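PDB 3RFX: uronate dehydrogenase from Agrobacterium tumefaciens, which catalyses the NAD-dependent oxidation of uronic acids such as galacturonate and glucuronate to aldaric acid lactones. Local coordinates for residues D66-L71 with Y92-A97; I163-P168 with N172-S177. The protein carries 1 engineered substitution. All blocks are in the same frame, centred on the assembly; numbering follows the deposited sequence.

Contact 1. Residues D66-L71 with Y92-A97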
ATOM      1  N   ASP A  66      28.123   6.397  28.392  1.00 18.67           N
ATOM      2  CA  ASP A  66      27.944   5.252  27.505  1.00 21.33           C
ATOM      3  C   ASP A  66      26.554   5.218  26.876  1.00 22.68           C
ATOM      4  O   ASP A  66      26.292   4.421  25.980  1.00 19.23           O
ATOM      5  CB  ASP A  66      28.181   3.970  28.292  1.00 21.64           C
ATOM      6  CG  ASP A  66      29.558   3.932  28.913  1.00 33.53           C
ATOM      7  OD1 ASP A  66      30.537   4.025  28.143  1.00 30.38           O
ATOM      8  OD2 ASP A  66      29.664   3.844  30.158  1.00 28.13           O
ATOM      9  N   GLY A  67      25.669   6.083  27.356  1.00 19.72           N
ATOM     10  CA  GLY A  67      24.298   6.138  26.871  1.00 17.01           C
ATOM     11  C   GLY A  67      23.663   7.443  27.302  1.00 19.99           C
ATOM     12  O   GLY A  67      24.076   8.039  28.302  1.00 19.47           O
ATOM     13  N   ILE A  68      22.661   7.895  26.553  1.00 17.44           N
ATOM     14  CA  ILE A  68      21.989   9.158  26.859  1.00 16.00           C
ATOM     15  C   ILE A  68      20.479   8.981  26.777  1.00 19.20           C
ATOM     16  O   ILE A  68      19.955   8.460  25.782  1.00 16.54           O
ATOM     17  CB  ILE A  68      22.362  10.273  25.870  1.00 17.22           C
ATOM     18  CG1 ILE A  68      23.879  10.508  25.823  1.00 17.59           C
ATOM     19  CG2 ILE A  68      21.656  11.583  26.241  1.00 16.53           C
ATOM     20  CD1 ILE A  68      24.288  11.548  24.794  1.00 15.75           C
ATOM     21  N   VAL A  69      19.786   9.404  27.829  1.00 16.51           N
ATOM     22  CA  VAL A  69      18.337   9.543  27.786  1.00 16.31           C
ATOM     23  C   VAL A  69      18.077  11.041  27.762  1.00 18.62           C
ATOM     24  O   VAL A  69      18.245  11.737  28.766  1.00 17.22           O
ATOM     25  CB  VAL A  69      17.654   8.873  28.983  1.00 17.63           C
ATOM     26  CG1 VAL A  69      16.140   9.133  28.952  1.00 17.35           C
ATOM     27  CG2 VAL A  69      17.929   7.374  28.968  1.00 17.07           C
ATOM     28  N   HIS A  70      17.719  11.547  26.589  1.00 15.59           N
ATOM     29  CA  HIS A  70      17.619  12.982  26.387  1.00 17.27           C
ATOM     30  C   HIS A  70      16.200  13.504  26.633  1.00 19.87           C
ATOM     31  O   HIS A  70      15.378  13.542  25.714  1.00 18.18           O
ATOM     32  CB  HIS A  70      18.079  13.359  24.976  1.00 14.72           C
ATOM     33  CG  HIS A  70      18.080  14.831  24.720  1.00 17.59           C
ATOM     34  ND1 HIS A  70      18.626  15.736  25.604  1.00 17.10           N
ATOM     35  CD2 HIS A  70      17.605  15.558  23.680  1.00 18.05           C
ATOM     36  CE1 HIS A  70      18.475  16.958  25.127  1.00 17.27           C
ATOM     37  NE2 HIS A  70      17.867  16.878  23.956  1.00 19.25           N
ATOM     38  N   LEU A  71      15.939  13.927  27.866  1.00 19.16           N
ATOM     39  CA  LEU A  71      14.629  14.460  28.261  1.00 17.67           C
ATOM     40  C   LEU A  71      14.632  15.986  28.305  1.00 21.96           C
ATOM     41  O   LEU A  71      13.575  16.626  28.364  1.00 18.50           O
ATOM     42  CB  LEU A  71      14.236  13.902  29.623  1.00 17.06           C
ATOM     43  CG  LEU A  71      14.246  12.377  29.729  1.00 19.73           C
ATOM     44  CD1 LEU A  71      13.929  11.915  31.138  1.00 20.72           C
ATOM     45  CD2 LEU A  71      13.275  11.757  28.717  1.00 19.69           C
ATOM     46  N   TYR A  92      21.526  20.187  18.139  1.00 16.39           N
ATOM     47  CA  TYR A  92      22.781  20.211  17.397  1.00 18.39           C
ATOM     48  C   TYR A  92      23.966  19.961  18.340  1.00 21.76           C
ATOM     49  O   TYR A  92      24.808  19.096  18.083  1.00 15.92           O
ATOM     50  CB  TYR A  92      22.946  21.526  16.636  1.00 18.70           C
ATOM     51  CG  TYR A  92      24.321  21.672  16.017  1.00 21.12           C
ATOM     52  CD1 TYR A  92      24.668  20.959  14.870  1.00 21.29           C
ATOM     53  CD2 TYR A  92      25.279  22.497  16.598  1.00 21.00           C
ATOM     54  CE1 TYR A  92      25.927  21.080  14.311  1.00 19.07           C
ATOM     55  CE2 TYR A  92      26.533  22.632  16.048  1.00 22.95           C
ATOM     56  CZ  TYR A  92      26.855  21.916  14.904  1.00 24.95           C
ATOM     57  OH  TYR A  92      28.111  22.038  14.356  1.00 23.53           O
ATOM     58  N   ASN A  93      24.020  20.696  19.447  1.00 17.04           N
ATOM     59  CA  ASN A  93      25.113  20.531  20.405  1.00 19.86           C
ATOM     60  C   ASN A  93      25.185  19.129  20.997  1.00 18.34           C
ATOM     61  O   ASN A  93      26.272  18.580  21.198  1.00 18.13           O
ATOM     62  CB  ASN A  93      25.013  21.577  21.527  1.00 20.99           C
ATOM     63  CG  ASN A  93      25.269  22.982  21.030  1.00 23.41           C
ATOM     64  OD1 ASN A  93      25.880  23.172  19.974  1.00 21.09           O
ATOM     65  ND2 ASN A  93      24.804  23.983  21.784  1.00 19.81           N
ATOM     66  N   LEU A  94      24.032  18.542  21.296  1.00 14.12           N
ATOM     67  CA  LEU A  94      24.028  17.199  21.849  1.00 15.05           C
ATOM     68  C   LEU A  94      24.596  16.192  20.842  1.00 15.70           C
ATOM     69  O   LEU A  94      25.380  15.322  21.218  1.00 16.38           O
ATOM     70  CB  LEU A  94      22.615  16.762  22.249  1.00 16.37           C
ATOM     71  CG  LEU A  94      22.554  15.410  22.962  1.00 18.62           C
ATOM     72  CD1 LEU A  94      23.011  15.559  24.408  1.00 18.04           C
ATOM     73  CD2 LEU A  94      21.135  14.832  22.904  1.00 19.72           C
ATOM     74  N   TYR A  95      24.187  16.301  19.577  1.00 17.17           N
ATOM     75  CA  TYR A  95      24.637  15.336  18.560  1.00 16.13           C
ATOM     76  C   TYR A  95      26.128  15.493  18.232  1.00 18.80           C
ATOM     77  O   TYR A  95      26.854  14.500  18.085  1.00 17.36           O
ATOM     78  CB  TYR A  95      23.720  15.328  17.310  1.00 14.89           C
ATOM     79  CG  TYR A  95      22.573  14.374  17.567  1.00 17.70           C
ATOM     80  CD1 TYR A  95      22.617  13.064  17.109  1.00 14.43           C
ATOM     81  CD2 TYR A  95      21.503  14.752  18.381  1.00 15.32           C
ATOM     82  CE1 TYR A  95      21.597  12.162  17.401  1.00 15.37           C
ATOM     83  CE2 TYR A  95      20.480  13.862  18.681  1.00 15.01           C
ATOM     84  CZ  TYR A  95      20.530  12.572  18.194  1.00 16.05           C
ATOM     85  OH  TYR A  95      19.521  11.691  18.499  1.00 16.03           O
ATOM     86  N   GLU A  96      26.580  16.738  18.160  1.00 16.96           N
ATOM     87  CA  GLU A  96      28.003  17.015  17.990  1.00 21.15           C
ATOM     88  C   GLU A  96      28.832  16.470  19.157  1.00 21.67           C
ATOM     89  O   GLU A  96      29.916  15.900  18.958  1.00 19.05           O
ATOM     90  CB  GLU A  96      28.237  18.512  17.778  1.00 17.03           C
ATOM     91  CG  GLU A  96      28.066  18.927  16.336  1.00 21.01           C
ATOM     92  CD  GLU A  96      28.966  18.124  15.408  1.00 28.08           C
ATOM     93  OE1 GLU A  96      30.190  18.361  15.424  1.00 25.05           O
ATOM     94  OE2 GLU A  96      28.464  17.236  14.682  1.00 21.06           O
ATOM     95  N   ALA A  97      28.317  16.619  20.373  1.00 18.09           N
ATOM     96  CA  ALA A  97      29.026  16.135  21.548  1.00 19.21           C
ATOM     97  C   ALA A  97      29.105  14.613  21.548  1.00 20.56           C
ATOM     98  O   ALA A  97      30.142  14.027  21.871  1.00 19.23           O
ATOM     99  CB  ALA A  97      28.367  16.636  22.811  1.00 19.96           C
TER
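Leu94 meets both Ile68 and His70, and this one helix residue carries nearly all of the contact with residues 66-71. Earlier in the helix segment, Tyr92 has one face of its ring covered by Glu96 CG, one turn later, and it stacks on Phe80 of the second subunit.

Leu94 then enters with its two methyl branches, which do different work. CD2 lies over one face of the His70 imidazole, 3.6 Å from the ring centroid and 14° off the normal. This is a CH-pi contact. The methyl is offset toward the rim: Leu94 CD2 is 3.6 Å from His70 CG but 4.1 Å from His70 CE1. His70 CG is anti to the backbone N (chi1 -177°), and the second torsion of 47° turns the flat of the ring to the methyl. The two side chains run past each other in opposite directions. With the methyl over the face, His70 ND1 is hydrogen-bonded to Thr9 OG1.

The segments belong to the beta-alpha-beta unit of strand 67-70, helix 80-100 and strand 105-111, part of the Rossmann fold. The contact packs this helix on the parallel sheet. His70 stands at the end of its strand, its side chain about 7 Å from the bound NAD.

The other branch of Leu94 serves the apolar layer. Its CD1 comes to 4.2 Å from Ile68 CD1, a plain methyl-to-methyl contact. Glu96 belongs to the outer side of the helix, where OE1 forms a salt bridge with Lys265 of the second subunit, while Ala97, the next residue, packs on Val58 and Val62 of helix 55-62.

Contact 2. Residues I163-P168 with N172-S177; sequences IGSCTP and NYRMLS
Ser165 packs against Met175 where the chain doubles back. Met175 CG lies 3.8 Å from Ser165 CB, and Met175 SD is 3.9 Å from that same carbon. The methionine chain is extended about CB-CG (chi2 -167°), and this carries the sulfur on to Thr167. There Met175 SD and Thr167 OG1 meet tip to tip at 4.0 Å. These are van der Waals contacts; the hydroxyls of Ser165 and Thr167 bond to Thr178 OG1 and Glu169 O.

The Arg174 side is looser and bridged by water. Ser165 OG lies oblique to the guanidinium, 3.6 Å from Arg174 NH1. Waters 1 and 2 lie at the edge of the guanidinium, in its plane. Water 1 donates weakly to Gly164 O and accepts from Arg174 NH2 at 3.1 Å. Water 2 is 2.7 Å from Ser165 OG and accepts a weak bond from Arg174 NH1. Arg174 NH2 also donates to Gln254 O.

Asn172 caps the short helix: its OD1 accepts from Met175 N at 3.1 Å. Residues 163-168 run out from strand 158-163, with Cys166 resting on helices 14-22 and 182-194, while Leu176 packs on helix 234-238.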
ATOM      1  N   ILE A 163       6.598  10.543  22.577  1.00 12.85           N
ATOM      2  CA  ILE A 163       5.884  10.365  23.846  1.00 14.33           C
ATOM      3  C   ILE A 163       4.414  10.818  23.745  1.00 13.81           C
ATOM      4  O   ILE A 163       4.126  11.887  23.212  1.00 13.95           O
ATOM      5  CB  ILE A 163       6.596  11.128  24.977  1.00 14.64           C
ATOM      6  CG1 ILE A 163       8.013  10.570  25.162  1.00 17.96           C
ATOM      7  CG2 ILE A 163       5.825  11.008  26.294  1.00 15.45           C
ATOM      8  CD1 ILE A 163       8.882  11.398  26.092  1.00 21.46           C
ATOM      9  N   GLY A 164       3.505   9.980  24.234  1.00 15.73           N
ATOM     10  CA  GLY A 164       2.099  10.342  24.340  1.00 14.06           C
ATOM     11  C   GLY A 164       1.915  11.195  25.586  1.00 14.24           C
ATOM     12  O   GLY A 164       2.264  12.376  25.596  1.00 18.05           O
ATOM     13  N   SER A 165       1.409  10.579  26.650  1.00 13.33           N
ATOM     14  CA  SER A 165       1.214  11.260  27.925  1.00 15.28           C
ATOM     15  C   SER A 165       1.823  10.389  29.010  1.00 12.93           C
ATOM     16  O   SER A 165       1.229   9.405  29.426  1.00 16.79           O
ATOM     17  CB  SER A 165      -0.286  11.457  28.195  1.00 15.77           C
ATOM     18  OG  SER A 165      -0.892  12.185  27.139  1.00 16.19           O
ATOM     19  N   CYS A 166       3.029  10.729  29.448  1.00 18.13           N
ATOM     20  CA  CYS A 166       3.724   9.892  30.420  1.00 15.68           C
ATOM     21  C   CYS A 166       3.438  10.428  31.813  1.00 18.89           C
ATOM     22  O   CYS A 166       4.092  11.364  32.276  1.00 22.02           O
ATOM     23  CB  CYS A 166       5.237   9.860  30.132  1.00 20.88           C
ATOM     24  SG  CYS A 166       6.120   8.558  31.036  1.00 22.13           S
ATOM     25  N   THR A 167       2.441   9.838  32.465  1.00 20.89           N
ATOM     26  CA  THR A 167       1.939  10.328  33.745  1.00 20.75           C
ATOM     27  C   THR A 167       1.736   9.156  34.687  1.00 18.95           C
ATOM     28  O   THR A 167       1.749   8.006  34.260  1.00 18.90           O
ATOM     29  CB  THR A 167       0.576  11.028  33.564  1.00 21.72           C
ATOM     30  OG1 THR A 167      -0.360  10.095  33.007  1.00 22.45           O
ATOM     31  CG2 THR A 167       0.701  12.217  32.634  1.00 23.73           C
ATOM     32  N   PRO A 168       1.539   9.435  35.984  1.00 19.58           N
ATOM     33  CA  PRO A 168       1.287   8.331  36.912  1.00 19.18           C
ATOM     34  C   PRO A 168       0.035   7.541  36.544  1.00 20.23           C
ATOM     35  O   PRO A 168       0.000   6.328  36.741  1.00 23.12           O
ATOM     36  CB  PRO A 168       1.097   9.043  38.257  1.00 23.44           C
ATOM     37  CG  PRO A 168       1.885  10.305  38.111  1.00 25.12           C
ATOM     38  CD  PRO A 168       1.704  10.722  36.681  1.00 25.19           C
ATOM     39  N   ASN A 172      -7.609  12.119  31.694  1.00 16.24           N
ATOM     40  CA  ASN A 172      -8.666  12.647  30.850  1.00 17.30           C
ATOM     41  C   ASN A 172      -8.922  11.691  29.690  1.00 18.44           C
ATOM     42  O   ASN A 172      -8.206  10.692  29.531  1.00 16.36           O
ATOM     43  CB  ASN A 172      -8.354  14.077  30.378  1.00 15.27           C
ATOM     44  CG  ASN A 172      -7.156  14.150  29.445  1.00 19.52           C
ATOM     45  OD1 ASN A 172      -6.982  13.312  28.562  1.00 14.73           O
ATOM     46  ND2 ASN A 172      -6.337  15.181  29.620  1.00 19.15           N
ATOM     47  N   TYR A 173      -9.936  11.988  28.887  1.00 13.89           N
ATOM     48  CA  TYR A 173     -10.378  11.054  27.849  1.00 14.78           C
ATOM     49  C   TYR A 173      -9.276  10.742  26.836  1.00 13.22           C
ATOM     50  O   TYR A 173      -9.122   9.599  26.398  1.00 14.57           O
ATOM     51  CB  TYR A 173     -11.624  11.572  27.120  1.00 16.52           C
ATOM     52  CG  TYR A 173     -12.344  10.466  26.371  1.00 16.01           C
ATOM     53  CD1 TYR A 173     -13.362   9.741  26.978  1.00 19.58           C
ATOM     54  CD2 TYR A 173     -11.976  10.127  25.071  1.00 17.51           C
ATOM     55  CE1 TYR A 173     -14.008   8.709  26.304  1.00 17.48           C
ATOM     56  CE2 TYR A 173     -12.612   9.093  24.391  1.00 18.17           C
ATOM     57  CZ  TYR A 173     -13.625   8.389  25.018  1.00 18.99           C
ATOM     58  OH  TYR A 173     -14.258   7.360  24.345  1.00 19.61           O
ATOM     59  N   ARG A 174      -8.530  11.771  26.451  1.00 14.01           N
ATOM     60  CA  ARG A 174      -7.438  11.610  25.486  1.00 13.48           C
ATOM     61  C   ARG A 174      -6.403  10.600  25.979  1.00 12.23           C
ATOM     62  O   ARG A 174      -5.875   9.804  25.195  1.00 11.88           O
ATOM     63  CB  ARG A 174      -6.783  12.964  25.194  1.00 14.08           C
ATOM     64  CG  ARG A 174      -5.560  12.908  24.269  1.00 12.98           C
ATOM     65  CD  ARG A 174      -5.196  14.312  23.777  1.00 14.19           C
ATOM     66  NE  ARG A 174      -3.906  14.362  23.079  1.00 13.99           N
ATOM     67  CZ  ARG A 174      -2.725  14.473  23.681  1.00 18.73           C
ATOM     68  NH1 ARG A 174      -2.650  14.543  25.004  1.00 14.84           N
ATOM     69  NH2 ARG A 174      -1.608  14.507  22.955  1.00 14.91           N
ATOM     70  N   MET A 175      -6.107  10.625  27.275  1.00 12.38           N
ATOM     71  CA  MET A 175      -5.088   9.724  27.820  1.00 13.27           C
ATOM     72  C   MET A 175      -5.497   8.263  27.817  1.00 14.31           C
ATOM     73  O   MET A 175      -4.663   7.377  28.015  1.00 12.19           O
ATOM     74  CB  MET A 175      -4.657  10.158  29.224  1.00 13.21           C
ATOM     75  CG  MET A 175      -3.976  11.510  29.225  1.00 15.57           C
ATOM     76  SD  MET A 175      -3.150  11.808  30.796  1.00 17.99           S
ATOM     77  CE  MET A 175      -2.883  13.575  30.680  1.00 21.26           C
ATOM     78  N   LEU A 176      -6.775   7.988  27.591  1.00 11.33           N
ATOM     79  CA  LEU A 176      -7.177   6.595  27.398  1.00 12.65           C
ATOM     80  C   LEU A 176      -6.498   6.042  26.144  1.00 11.33           C
ATOM     81  O   LEU A 176      -6.403   4.828  25.970  1.00 12.54           O
ATOM     82  CB  LEU A 176      -8.694   6.470  27.259  1.00 12.65           C
ATOM     83  CG  LEU A 176      -9.449   6.845  28.532  1.00 13.95           C
ATOM     84  CD1 LEU A 176     -10.964   6.804  28.297  1.00 16.45           C
ATOM     85  CD2 LEU A 176      -9.052   5.894  29.673  1.00 17.55           C
ATOM     86  N   SER A 177      -6.051   6.941  25.272  1.00 12.09           N
ATOM     87  CA  SER A 177      -5.328   6.542  24.067  1.00 11.77           C
ATOM     88  C   SER A 177      -3.834   6.822  24.182  1.00 13.84           C
ATOM     89  O   SER A 177      -3.029   6.030  23.698  1.00 13.04           O
ATOM     90  CB  SER A 177      -5.887   7.248  22.819  1.00 13.17           C
ATOM     91  OG  SER A 177      -7.276   6.969  22.653  1.00 12.61           O
TER
HETATM   92  O   HOH W   1       0.430  15.291  25.113  1.00 26.58           O
HETATM   93  O   HOH W   2      -0.471  14.810  27.699  1.00 34.93           O

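Contact 1 is core and contact 2 is only partly buried. They share no helix or strand, and their centres lie 26 Å apart on opposite sides of the chain's centre. Contact 1 packs a long helix on the sheet. Contact 2 folds a loop beyond a strand end back on the short helix that follows. The strands concerned, 67-70 and 158-163, belong to the same parallel sheet, with 105-111 between them. The chemistry follows the place: methyl groups and a ring face inside, sulfur, hydroxyls, a guanidinium and waters where loop and short helix meet. The side chains of His70 and Thr167 lie about 7 and 8 Å from the bound NAD.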